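Local coordinates for protein putative methylthioribose-1-phosphate isomerase (Pyrococcus horikoshii OT3, PDB 6A34) that probably catalyses the interconversion of methylthioribose-1-phosphate and methylthioribulose-1-phosphate, an isomerisation step of the methionine salvage pathway, at residues L195-E200 against Q236-A241; Q206-S211 against V222-D227; A229-M234 against A265-E270; C167-L172 against L177-S182. All blocks are in the same frame, centred on the assembly; numbering follows the deposited sequence.

All four contacts are buried, but they sit at different depths. Interaction 4, nearest the centre of the chain, joins a loop to the start of helix 180-189 through backbone and serine hydrogen bonds and touches no other subunit. Interactions 1, 2 and 3 lie further out, and all three come within reach of the second subunit. Strands 193-199 and 222-225, parallel neighbours in the same mixed sheet, tie interaction 1 to interaction 2, and a probable hydrogen bond from Phe-238 N to Val-233 O ties interaction 1 to interaction 3. Chemistry follows place: interactions 2 and 3 are apolar, interaction 1 adds one indole bond, and interaction 4 is mainly polar. Ser-211 OG links interaction 2 to Cys-167 and Asn-168 of interaction 4.

Interaction 1: residues L195-E200 against Q236-A241; sequences LLWLDE and QGFVDA
Strand 195-199 and the loop 236-241 pass without pairing their backbones, the nearest CA atoms being those of Trp-197 and Val-239, 8.2 Å apart. The indole of Trp-197 spans this gap. With CG anti to the carbonyl carbon (chi1 -61°), its five-membered ring reaches the loop, and NE1 donates to Phe-238 O over 3.0 Å, at an N-H...O angle of 154°. The oxygen lies at the ring edge, tilted slightly from the indole plane, and the donor stands well above the carbonyl plane instead of on a lone pair. Asn-162 ND2 adds a weak bond to the same oxygen. In the largely parallel, Rossmann-like sheet, strand 161-165 lies between strands 193-199 and 241-244, so the indole reaches past a neighbouring strand to the loop that enters 241-244. Gly-237, with positive phi, ends helix 230-235 in a Schellman motif at the start of this loop. Around the bond, Trp-197 CZ2 packs on Phe-238 CB at 3.7 Å, and CD1 meets Val-239 CG2 at 3.9 Å, approaching obliquely. Leu-195 CD2 sits on one indole face, toward its rim. Without the indole, as with an alanine here, Phe-238 O would probably lose this donor and a gap would open beside Val-239 CG2. The phenyl of Phe-238 packs on Tyr-319 of the second subunit, with Gln-236 CB over the centre of one face.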
loop_
_atom_site.group_PDB
_atom_site.type_symbol
_atom_site.label_atom_id
_atom_site.label_comp_id
_atom_site.label_asym_id
_atom_site.label_seq_id
_atom_site.Cartn_x
_atom_site.Cartn_y
_atom_site.Cartn_z
ATOM N N LEU A 195 20.855 0.689 6.613
ATOM C CA LEU A 195 19.424 0.552 6.777
ATOM C C LEU A 195 18.838 0.113 5.441
ATOM O O LEU A 195 19.196 0.674 4.410
ATOM C CB LEU A 195 18.821 1.882 7.241
ATOM C CG LEU A 195 17.291 1.919 7.295
ATOM C CD1 LEU A 195 16.748 1.015 8.380
ATOM C CD2 LEU A 195 16.768 3.342 7.509
ATOM N N LEU A 196 17.966 -0.897 5.499
ATOM C CA LEU A 196 17.190 -1.350 4.389
ATOM C C LEU A 196 15.713 -1.037 4.645
ATOM O O LEU A 196 15.099 -1.708 5.444
ATOM C CB LEU A 196 17.382 -2.857 4.207
ATOM C CG LEU A 196 16.710 -3.447 2.964
ATOM C CD1 LEU A 196 17.148 -2.727 1.705
ATOM C CD2 LEU A 196 17.005 -4.935 2.843
ATOM N N TRP A 197 15.153 -0.068 3.909
ATOM C CA TRP A 197 13.697 0.118 3.881
ATOM C C TRP A 197 13.062 -0.991 3.047
ATOM O O TRP A 197 13.518 -1.261 1.902
ATOM C CB TRP A 197 13.309 1.460 3.266
ATOM C CG TRP A 197 13.831 2.643 3.997
ATOM C CD1 TRP A 197 14.946 3.351 3.692
ATOM C CD2 TRP A 197 13.255 3.263 5.156
ATOM N NE1 TRP A 197 15.087 4.385 4.573
ATOM C CE2 TRP A 197 14.065 4.361 5.474
ATOM C CE3 TRP A 197 12.121 3.008 5.937
ATOM C CZ2 TRP A 197 13.779 5.222 6.531
ATOM C CZ3 TRP A 197 11.844 3.844 6.998
ATOM C CH2 TRP A 197 12.666 4.936 7.296
ATOM N N LEU A 198 11.979 -1.557 3.582
ATOM C CA LEU A 198 11.179 -2.593 2.925
ATOM C C LEU A 198 9.734 -2.123 2.771
ATOM O O LEU A 198 9.021 -1.994 3.776
ATOM C CB LEU A 198 11.187 -3.865 3.775
ATOM C CG LEU A 198 12.563 -4.464 4.005
ATOM C CD1 LEU A 198 12.449 -5.681 4.940
ATOM C CD2 LEU A 198 13.211 -4.831 2.676
ATOM N N ASP A 199 9.310 -1.906 1.518
ATOM C CA ASP A 199 7.906 -1.682 1.187
ATOM C C ASP A 199 7.174 -2.994 1.473
ATOM O O ASP A 199 7.625 -4.049 1.020
ATOM C CB ASP A 199 7.718 -1.312 -0.283
ATOM C CG ASP A 199 8.282 0.035 -0.719
ATOM O OD1 ASP A 199 8.590 0.869 0.141
ATOM O OD2 ASP A 199 8.391 0.241 -1.945
ATOM N N GLU A 200 6.043 -2.934 2.183
ATOM C CA GLU A 200 5.301 -4.151 2.516
ATOM C C GLU A 200 4.852 -4.877 1.242
ATOM O O GLU A 200 4.786 -6.121 1.243
ATOM C CB GLU A 200 4.150 -3.849 3.476
ATOM C CG GLU A 200 3.079 -2.885 2.971
ATOM C CD GLU A 200 1.923 -2.749 3.963
ATOM O OE1 GLU A 200 2.029 -3.389 5.031
ATOM O OE2 GLU A 200 0.900 -2.037 3.667
ATOM N N GLN A 236 12.018 12.894 2.810
ATOM C CA GLN A 236 12.654 13.353 4.045
ATOM C C GLN A 236 14.157 13.148 3.973
ATOM O O GLN A 236 14.810 13.466 4.933
ATOM C CB GLN A 236 12.140 12.626 5.284
ATOM C CG GLN A 236 10.667 12.861 5.547
ATOM C CD GLN A 236 10.424 14.323 5.785
ATOM O OE1 GLN A 236 9.675 14.956 5.031
ATOM N NE2 GLN A 236 11.085 14.864 6.805
ATOM N N GLY A 237 14.698 12.628 2.862
ATOM C CA GLY A 237 16.190 12.459 2.745
ATOM C C GLY A 237 16.661 11.122 3.333
ATOM O O GLY A 237 17.868 10.886 3.480
ATOM N N PHE A 238 15.722 10.206 3.611
ATOM C CA PHE A 238 16.052 8.945 4.299
ATOM C C PHE A 238 16.523 7.822 3.348
ATOM O O PHE A 238 16.820 6.743 3.818
ATOM C CB PHE A 238 14.871 8.477 5.146
ATOM C CG PHE A 238 14.435 9.408 6.241
ATOM C CD1 PHE A 238 15.301 10.357 6.776
ATOM C CD2 PHE A 238 13.170 9.273 6.795
ATOM C CE1 PHE A 238 14.885 11.193 7.802
ATOM C CE2 PHE A 238 12.763 10.097 7.832
ATOM C CZ PHE A 238 13.620 11.058 8.333
ATOM N N VAL A 239 16.627 8.072 2.038
ATOM C CA VAL A 239 16.977 7.033 1.061
ATOM C C VAL A 239 18.107 7.525 0.132
ATOM O O VAL A 239 17.929 8.504 -0.607
ATOM C CB VAL A 239 15.761 6.627 0.218
ATOM C CG1 VAL A 239 16.127 5.523 -0.786
ATOM C CG2 VAL A 239 14.543 6.255 1.067
ATOM N N ASP A 240 19.211 6.763 0.097
ATOM C CA ASP A 240 20.372 7.054 -0.723
ATOM C C ASP A 240 20.272 6.378 -2.097
ATOM O O ASP A 240 20.793 6.893 -3.054
ATOM C CB ASP A 240 21.656 6.684 0.032
ATOM C CG ASP A 240 21.802 7.371 1.391
ATOM O OD1 ASP A 240 21.583 8.606 1.469
ATOM O OD2 ASP A 240 22.110 6.658 2.389
ATOM N N ALA A 241 19.623 5.212 -2.189
ATOM C CA ALA A 241 19.394 4.546 -3.461
ATOM C C ALA A 241 18.273 3.521 -3.309
ATOM O O ALA A 241 17.951 3.097 -2.202
ATOM C CB ALA A 241 20.661 3.891 -3.944
#

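Interaction 2: residues Q206-S211 against V222-D227; sequences QGARLS and VKLIAD
The flat group beneath Leu-224 is the peptide unit joining Gly-207 to Ala-208, since no aromatic ring or other planar side chain takes part. Leu-224 CD1 lies over one face of that unit, offset to the rim where the carbonyl oxygen and the next alpha carbon sit: it is 3.8 Å from Ala-208 CA and 4.4 Å from Gly-207 O. The second methyl, CD2, flanks the same residue, 4.0 Å from Ala-208 CB, and CD1 is equally near that carbon, so the fork of the leucine closes on the alanine methyl with both branches. Its CG is anti to the backbone N (chi1 175°), which carries the fork off the strand and onto the helix. The backbones come within 6.8 Å at the CA atoms of Ala-208 and Leu-224, a close spacing consistent with the small side chain of Ala-208. In this first turn Gln-206 O accepts from both Leu-210 N, at 3.1 Å, and Ser-211 N, at 3.0 Å, the latter closing a wider pi-type turn. Ile-312 and Ala-313 of the second subunit pack on Ala-208 and Leu-224 respectively, and the Leu-224 backbone also bonds that subunit. Gln-206, a predicted substrate-binding residue, starts the helix and touches Cys-167. The contact thus seats the beginning of helix 206-217 on strand 222-225, the outermost of this chain's sheet, inside the beta-alpha-beta crossover formed with strand 193-199, an element characteristic of Rossmann-like folds.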
loop_
_atom_site.group_PDB
_atom_site.type_symbol
_atom_site.label_atom_id
_atom_site.label_comp_id
_atom_site.label_asym_id
_atom_site.label_seq_id
_atom_site.Cartn_x
_atom_site.Cartn_y
_atom_site.Cartn_z
ATOM N N GLN A 206 4.539 -9.561 0.054
ATOM C CA GLN A 206 5.766 -10.337 0.064
ATOM C C GLN A 206 6.891 -9.544 0.716
ATOM O O GLN A 206 7.818 -10.155 1.200
ATOM C CB GLN A 206 6.128 -10.820 -1.343
ATOM C CG GLN A 206 5.102 -11.818 -1.864
ATOM C CD GLN A 206 5.543 -12.592 -3.080
ATOM O OE1 GLN A 206 6.238 -12.081 -3.959
ATOM N NE2 GLN A 206 5.121 -13.839 -3.144
ATOM N N GLY A 207 6.795 -8.209 0.745
ATOM C CA GLY A 207 7.756 -7.399 1.502
ATOM C C GLY A 207 7.695 -7.702 2.996
ATOM O O GLY A 207 8.711 -7.924 3.654
ATOM N N ALA A 208 6.483 -7.708 3.528
ATOM C CA ALA A 208 6.251 -7.821 4.963
ATOM C C ALA A 208 6.465 -9.276 5.412
ATOM O O ALA A 208 7.075 -9.529 6.464
ATOM C CB ALA A 208 4.848 -7.347 5.270
ATOM N N ARG A 209 5.959 -10.208 4.593
ATOM C CA ARG A 209 5.779 -11.601 4.942
ATOM C C ARG A 209 7.083 -12.382 4.731
ATOM O O ARG A 209 7.414 -13.314 5.492
ATOM C CB ARG A 209 4.620 -12.159 4.118
ATOM C CG ARG A 209 3.925 -13.352 4.756
ATOM C CD ARG A 209 2.543 -13.684 4.210
ATOM N NE ARG A 209 2.380 -13.243 2.844
ATOM C CZ ARG A 209 2.711 -13.963 1.774
ATOM N NH1 ARG A 209 3.100 -15.225 1.918
ATOM N NH2 ARG A 209 2.660 -13.406 0.567
ATOM N N LEU A 210 7.826 -11.994 3.702
ATOM C CA LEU A 210 8.954 -12.762 3.203
ATOM C C LEU A 210 10.245 -11.947 3.367
ATOM O O LEU A 210 11.125 -12.374 4.131
ATOM C CB LEU A 210 8.689 -13.172 1.753
ATOM C CG LEU A 210 7.465 -14.062 1.574
ATOM C CD1 LEU A 210 7.300 -14.484 0.131
ATOM C CD2 LEU A 210 7.550 -15.279 2.458
ATOM N N SER A 211 10.340 -10.766 2.735
ATOM C CA SER A 211 11.576 -10.002 2.806
ATOM C C SER A 211 11.883 -9.666 4.280
ATOM O O SER A 211 13.045 -9.806 4.742
ATOM C CB SER A 211 11.537 -8.764 1.926
ATOM O OG SER A 211 11.629 -9.095 0.546
ATOM N N VAL A 222 16.690 -3.272 9.250
ATOM C CA VAL A 222 15.561 -3.260 8.350
ATOM C C VAL A 222 14.447 -2.418 8.986
ATOM O O VAL A 222 14.339 -2.356 10.230
ATOM C CB VAL A 222 15.179 -4.730 8.128
ATOM C CG1 VAL A 222 13.708 -5.019 8.233
ATOM C CG2 VAL A 222 15.813 -5.307 6.884
ATOM N N LYS A 223 13.653 -1.747 8.145
ATOM C CA LYS A 223 12.486 -1.014 8.584
ATOM C C LYS A 223 11.342 -1.247 7.597
ATOM O O LYS A 223 11.493 -0.966 6.389
ATOM C CB LYS A 223 12.786 0.477 8.710
ATOM C CG LYS A 223 13.284 0.909 10.076
ATOM C CD LYS A 223 13.092 2.376 10.376
ATOM C CE LYS A 223 14.213 2.936 11.229
ATOM N NZ LYS A 223 14.563 2.043 12.354
ATOM N N LEU A 224 10.206 -1.741 8.112
ATOM C CA LEU A 224 9.073 -2.132 7.258
ATOM C C LEU A 224 8.108 -0.948 7.187
ATOM O O LEU A 224 7.860 -0.345 8.210
ATOM C CB LEU A 224 8.410 -3.363 7.875
ATOM C CG LEU A 224 7.146 -3.850 7.188
ATOM C CD1 LEU A 224 7.456 -4.339 5.778
ATOM C CD2 LEU A 224 6.517 -4.975 8.006
ATOM N N ILE A 225 7.700 -0.544 5.974
ATOM C CA ILE A 225 6.784 0.602 5.785
ATOM C C ILE A 225 5.630 0.237 4.846
ATOM O O ILE A 225 5.742 -0.649 3.965
ATOM C CB ILE A 225 7.510 1.825 5.202
ATOM C CG1 ILE A 225 8.187 1.487 3.873
ATOM C CG2 ILE A 225 8.477 2.475 6.197
ATOM C CD1 ILE A 225 8.699 2.711 3.196
ATOM N N ALA A 226 4.540 1.002 4.978
ATOM C CA ALA A 226 3.439 0.949 4.021
ATOM C C ALA A 226 3.953 1.543 2.706
ATOM O O ALA A 226 4.773 2.443 2.707
ATOM C CB ALA A 226 2.220 1.693 4.533
ATOM N N ASP A 227 3.451 1.022 1.592
ATOM C CA ASP A 227 3.852 1.454 0.232
ATOM C C ASP A 227 3.694 2.965 0.070
ATOM O O ASP A 227 4.507 3.618 -0.560
ATOM C CB ASP A 227 3.025 0.678 -0.779
ATOM C CG ASP A 227 3.267 -0.817 -0.674
ATOM O OD1 ASP A 227 4.464 -1.197 -0.558
ATOM O OD2 ASP A 227 2.258 -1.597 -0.708
#

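Interaction 3: residues A229-M234 against A265-E270; sequences AAAFVM and AVLARE
Leu-267 and Met-234 cross at about a right angle between two nearly parallel helix segments, with the fork of the leucine facing Ala-231 and its stem facing the thioether. The segments 230-234 and 265-270 run the same way, inclined by only 16°, with axes 10.0 Å apart. Both methyls of Leu-267 bear on one carbon: Ala-231 CB lies 3.4 Å from CD2 and 3.5 Å from CD1, the first tighter than usual van der Waals contact. A single methyl on the helix 230-235 therefore fits into the cleft of the leucine fork. Met-234 comes in beside this pair. Its CG is anti to the carbonyl carbon (chi1 -70°), the chain then runs extended, and a bend at chi3 of -142° lays SD and CE across the CB of Leu-267. SD is 3.6 Å from Leu-267 CB, and CE is 3.7 Å from the same atom. The sulfur also reaches the backbone of the facing helix, lying 3.7 Å from Ala-268 N. Met-234 and Ala-268 both touch Ile-242 of strand 241-244, so the two helices pack side by side over the sheet and the thioether fills the groove between them. At the subunit interface, Arg-269 and Glu-270 pair with Glu-270 and Arg-269 of the second subunit. Between the helices themselves the side chains that meet are apolar, with the sulfur also touching backbone atoms of the facing helix, so close apolar packing, with no hydrogen bond between the segments, probably accounts for the contact.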
loop_
_atom_site.group_PDB
_atom_site.type_symbol
_atom_site.label_atom_id
_atom_site.label_comp_id
_atom_site.label_asym_id
_atom_site.label_seq_id
_atom_site.Cartn_x
_atom_site.Cartn_y
_atom_site.Cartn_z
ATOM N N ALA A 229 4.255 5.106 2.106
ATOM C CA ALA A 229 5.242 5.932 2.778
ATOM C C ALA A 229 6.554 6.004 1.995
ATOM O O ALA A 229 7.507 6.665 2.444
ATOM C CB ALA A 229 5.495 5.370 4.173
ATOM N N ALA A 230 6.693 5.278 0.884
ATOM C CA ALA A 230 8.054 5.268 0.256
ATOM C C ALA A 230 8.406 6.681 -0.225
ATOM O O ALA A 230 9.542 7.112 -0.149
ATOM C CB ALA A 230 8.131 4.248 -0.848
ATOM N N ALA A 231 7.403 7.420 -0.697
ATOM C CA ALA A 231 7.636 8.762 -1.225
ATOM C C ALA A 231 8.057 9.672 -0.083
ATOM O O ALA A 231 8.874 10.513 -0.237
ATOM C CB ALA A 231 6.386 9.274 -1.856
ATOM N N PHE A 232 7.463 9.437 1.088
ATOM C CA PHE A 232 7.725 10.225 2.261
ATOM C C PHE A 232 9.171 10.012 2.720
ATOM O O PHE A 232 9.934 10.956 2.939
ATOM C CB PHE A 232 6.741 9.866 3.377
ATOM C CG PHE A 232 6.980 10.679 4.625
ATOM C CD1 PHE A 232 6.489 11.970 4.727
ATOM C CD2 PHE A 232 7.760 10.173 5.660
ATOM C CE1 PHE A 232 6.705 12.720 5.871
ATOM C CE2 PHE A 232 8.014 10.938 6.791
ATOM C CZ PHE A 232 7.464 12.202 6.900
ATOM N N VAL A 233 9.587 8.758 2.829
ATOM C CA VAL A 233 10.919 8.533 3.311
ATOM C C VAL A 233 11.943 9.057 2.301
ATOM O O VAL A 233 13.037 9.442 2.719
ATOM C CB VAL A 233 11.179 7.084 3.748
ATOM C CG1 VAL A 233 10.177 6.682 4.811
ATOM C CG2 VAL A 233 11.181 6.089 2.614
ATOM N N MET A 234 11.590 9.070 1.011
ATOM C CA MET A 234 12.474 9.636 -0.024
ATOM C C MET A 234 12.545 11.153 0.168
ATOM O O MET A 234 13.646 11.714 0.183
ATOM C CB MET A 234 11.982 9.349 -1.453
ATOM C CG MET A 234 12.088 7.881 -1.877
ATOM S SD MET A 234 11.691 7.676 -3.631
ATOM C CE MET A 234 10.798 6.120 -3.616
ATOM N N ALA A 265 10.021 4.242 -9.260
ATOM C CA ALA A 265 10.874 4.811 -10.341
ATOM C C ALA A 265 10.577 6.319 -10.477
ATOM O O ALA A 265 11.498 7.134 -10.533
ATOM C CB ALA A 265 10.636 4.070 -11.645
ATOM N N VAL A 266 9.293 6.688 -10.459
ATOM C CA VAL A 266 8.901 8.084 -10.656
ATOM C C VAL A 266 9.288 8.867 -9.408
ATOM O O VAL A 266 9.949 9.871 -9.519
ATOM C CB VAL A 266 7.410 8.231 -11.006
ATOM C CG1 VAL A 266 6.935 9.686 -10.965
ATOM C CG2 VAL A 266 7.136 7.636 -12.375
ATOM N N LEU A 267 9.038 8.321 -8.222
ATOM C CA LEU A 267 9.491 9.067 -7.010
ATOM C C LEU A 267 10.999 9.159 -6.887
ATOM O O LEU A 267 11.491 10.206 -6.460
ATOM C CB LEU A 267 8.901 8.440 -5.770
ATOM C CG LEU A 267 7.388 8.560 -5.706
ATOM C CD1 LEU A 267 6.906 7.432 -4.812
ATOM C CD2 LEU A 267 7.000 9.926 -5.175
ATOM N N ALA A 268 11.730 8.113 -7.266
ATOM C CA ALA A 268 13.205 8.184 -7.180
ATOM C C ALA A 268 13.723 9.366 -7.996
ATOM O O ALA A 268 14.567 10.165 -7.550
ATOM C CB ALA A 268 13.835 6.907 -7.656
ATOM N N ARG A 269 13.187 9.471 -9.201
ATOM C CA ARG A 269 13.579 10.476 -10.170
ATOM C C ARG A 269 13.293 11.873 -9.608
ATOM O O ARG A 269 14.142 12.749 -9.685
ATOM C CB ARG A 269 12.839 10.218 -11.486
ATOM C CG ARG A 269 13.402 10.983 -12.676
ATOM C CD ARG A 269 12.378 11.909 -13.292
ATOM N NE ARG A 269 11.837 11.413 -14.556
ATOM C CZ ARG A 269 10.663 11.797 -15.056
ATOM N NH1 ARG A 269 10.356 11.587 -16.330
ATOM N NH2 ARG A 269 9.790 12.379 -14.258
ATOM N N GLU A 270 12.103 12.073 -9.039
ATOM C CA GLU A 270 11.763 13.352 -8.428
ATOM C C GLU A 270 12.810 13.778 -7.372
ATOM O O GLU A 270 13.074 15.001 -7.177
ATOM C CB GLU A 270 10.373 13.259 -7.797
ATOM C CG GLU A 270 9.932 14.520 -7.079
ATOM C CD GLU A 270 9.908 15.735 -7.984
ATOM O OE1 GLU A 270 9.295 15.645 -9.089
ATOM O OE2 GLU A 270 10.527 16.749 -7.593
#

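Interaction 4: residues C167-L172 against L177-S182; sequences CNAGSL and LGTVGS
Ser-171 reaches Leu-177 through a side chain of two atoms. Its CB lies 3.4 Å from Leu-177 N, and the next atom, OG, accepts from that same nitrogen at 2.9 Å with an N-H...O angle of 162°. OG is put there by standing anti to the backbone N (chi1 -169°), a torsion that carries the hydroxyl across to the other arm of the loop. Shortening this side chain to that of an alanine is likely to leave Leu-177 N without its acceptor and let the two arms drift apart at this end. Two residues earlier, Ala-169 O points into the start of helix 180-189. Gly-181 N donates to it at 3.0 Å with an angle of 166°, while Thr-179 N, at 2.9 Å, makes a bent, weak bond. Ala-169 CB meanwhile packs 3.7 Å from Val-180 CG2. The backbones close to 3.8 Å between the CA atoms of Gly-170 and Gly-178; a beta carbon on Gly-178 would run into Gly-170 C and Ala-169 O, and one on Gly-181 into Gly-170 CA. Cys-167, predicted to stabilise the transition state, begins segment 167-172, and Asn-168 OD1 bonds Arg-57, a predicted substrate-binding residue. With one straight bond and one weak one, the Ala-169 carbonyl faces the N-terminal end of the helix, whose dipole would probably favour it.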
loop_
_atom_site.group_PDB
_atom_site.type_symbol
_atom_site.label_atom_id
_atom_site.label_comp_id
_atom_site.label_asym_id
_atom_site.label_seq_id
_atom_site.Cartn_x
_atom_site.Cartn_y
_atom_site.Cartn_z
ATOM N N CYS A 167 8.918 -5.615 -2.729
ATOM C CA CYS A 167 8.567 -7.013 -2.931
ATOM C C CYS A 167 9.584 -7.921 -2.238
ATOM O O CYS A 167 10.158 -7.528 -1.215
ATOM C CB CYS A 167 8.447 -7.378 -4.410
ATOM S SG CYS A 167 7.310 -8.772 -4.656
ATOM N N ASN A 168 9.746 -9.141 -2.787
ATOM C CA ASN A 168 10.740 -10.132 -2.334
ATOM C C ASN A 168 11.563 -10.640 -3.526
ATOM O O ASN A 168 11.045 -11.368 -4.399
ATOM C CB ASN A 168 10.141 -11.371 -1.648
ATOM C CG ASN A 168 11.232 -12.306 -1.150
ATOM O OD1 ASN A 168 11.367 -13.424 -1.648
ATOM N ND2 ASN A 168 12.035 -11.849 -0.193
ATOM N N ALA A 169 12.847 -10.272 -3.492
ATOM C CA ALA A 169 13.840 -10.670 -4.442
ATOM C C ALA A 169 15.069 -11.118 -3.655
ATOM O O ALA A 169 16.211 -10.905 -4.075
ATOM C CB ALA A 169 14.156 -9.542 -5.387
ATOM N N GLY A 170 14.780 -11.780 -2.528
ATOM C CA GLY A 170 15.756 -12.316 -1.583
ATOM C C GLY A 170 16.019 -13.800 -1.817
ATOM O O GLY A 170 15.695 -14.350 -2.874
ATOM N N SER A 171 16.589 -14.441 -0.795
ATOM C CA SER A 171 17.002 -15.807 -0.842
ATOM C C SER A 171 15.791 -16.692 -1.115
ATOM O O SER A 171 15.868 -17.591 -1.885
ATOM C CB SER A 171 17.688 -16.171 0.424
ATOM O OG SER A 171 18.325 -17.422 0.320
ATOM N N LEU A 172 14.640 -16.342 -0.540
ATOM C CA LEU A 172 13.420 -17.137 -0.720
ATOM C C LEU A 172 12.914 -17.121 -2.174
ATOM O O LEU A 172 12.171 -18.013 -2.557
ATOM C CB LEU A 172 12.348 -16.594 0.221
ATOM C CG LEU A 172 12.690 -16.667 1.704
ATOM C CD1 LEU A 172 11.641 -15.921 2.508
ATOM C CD2 LEU A 172 12.796 -18.113 2.166
ATOM N N LEU A 177 20.340 -16.722 -1.709
ATOM C CA LEU A 177 20.944 -15.378 -1.580
ATOM C C LEU A 177 20.014 -14.264 -2.093
ATOM O O LEU A 177 19.907 -13.174 -1.454
ATOM C CB LEU A 177 22.291 -15.325 -2.314
ATOM C CG LEU A 177 23.334 -16.345 -1.868
ATOM C CD1 LEU A 177 24.619 -16.152 -2.654
ATOM C CD2 LEU A 177 23.600 -16.237 -0.380
ATOM N N GLY A 178 19.398 -14.492 -3.257
ATOM C CA GLY A 178 18.510 -13.511 -3.863
ATOM C C GLY A 178 19.197 -12.740 -4.964
ATOM O O GLY A 178 20.374 -12.927 -5.190
ATOM N N THR A 179 18.424 -11.900 -5.662
ATOM C CA THR A 179 18.966 -10.947 -6.608
ATOM C C THR A 179 19.263 -9.677 -5.818
ATOM O O THR A 179 20.440 -9.355 -5.508
ATOM C CB THR A 179 18.061 -10.827 -7.845
ATOM O OG1 THR A 179 16.725 -10.424 -7.531
ATOM C CG2 THR A 179 17.984 -12.150 -8.578
ATOM N N VAL A 180 18.190 -8.963 -5.466
ATOM C CA VAL A 180 18.313 -7.874 -4.529
ATOM C C VAL A 180 19.015 -8.434 -3.279
ATOM O O VAL A 180 19.950 -7.847 -2.724
ATOM C CB VAL A 180 16.934 -7.257 -4.179
ATOM C CG1 VAL A 180 17.038 -6.305 -2.991
ATOM C CG2 VAL A 180 16.290 -6.538 -5.350
ATOM N N GLY A 181 18.554 -9.591 -2.827
ATOM C CA GLY A 181 19.033 -10.153 -1.547
ATOM C C GLY A 181 20.549 -10.335 -1.514
ATOM O O GLY A 181 21.179 -10.112 -0.501
ATOM N N SER A 182 21.141 -10.720 -2.643
ATOM C CA SER A 182 22.576 -10.906 -2.720
ATOM C C SER A 182 23.288 -9.573 -2.556
ATOM O O SER A 182 24.284 -9.477 -1.859
ATOM C CB SER A 182 22.991 -11.566 -3.991
ATOM O OG SER A 182 24.323 -12.016 -3.855
#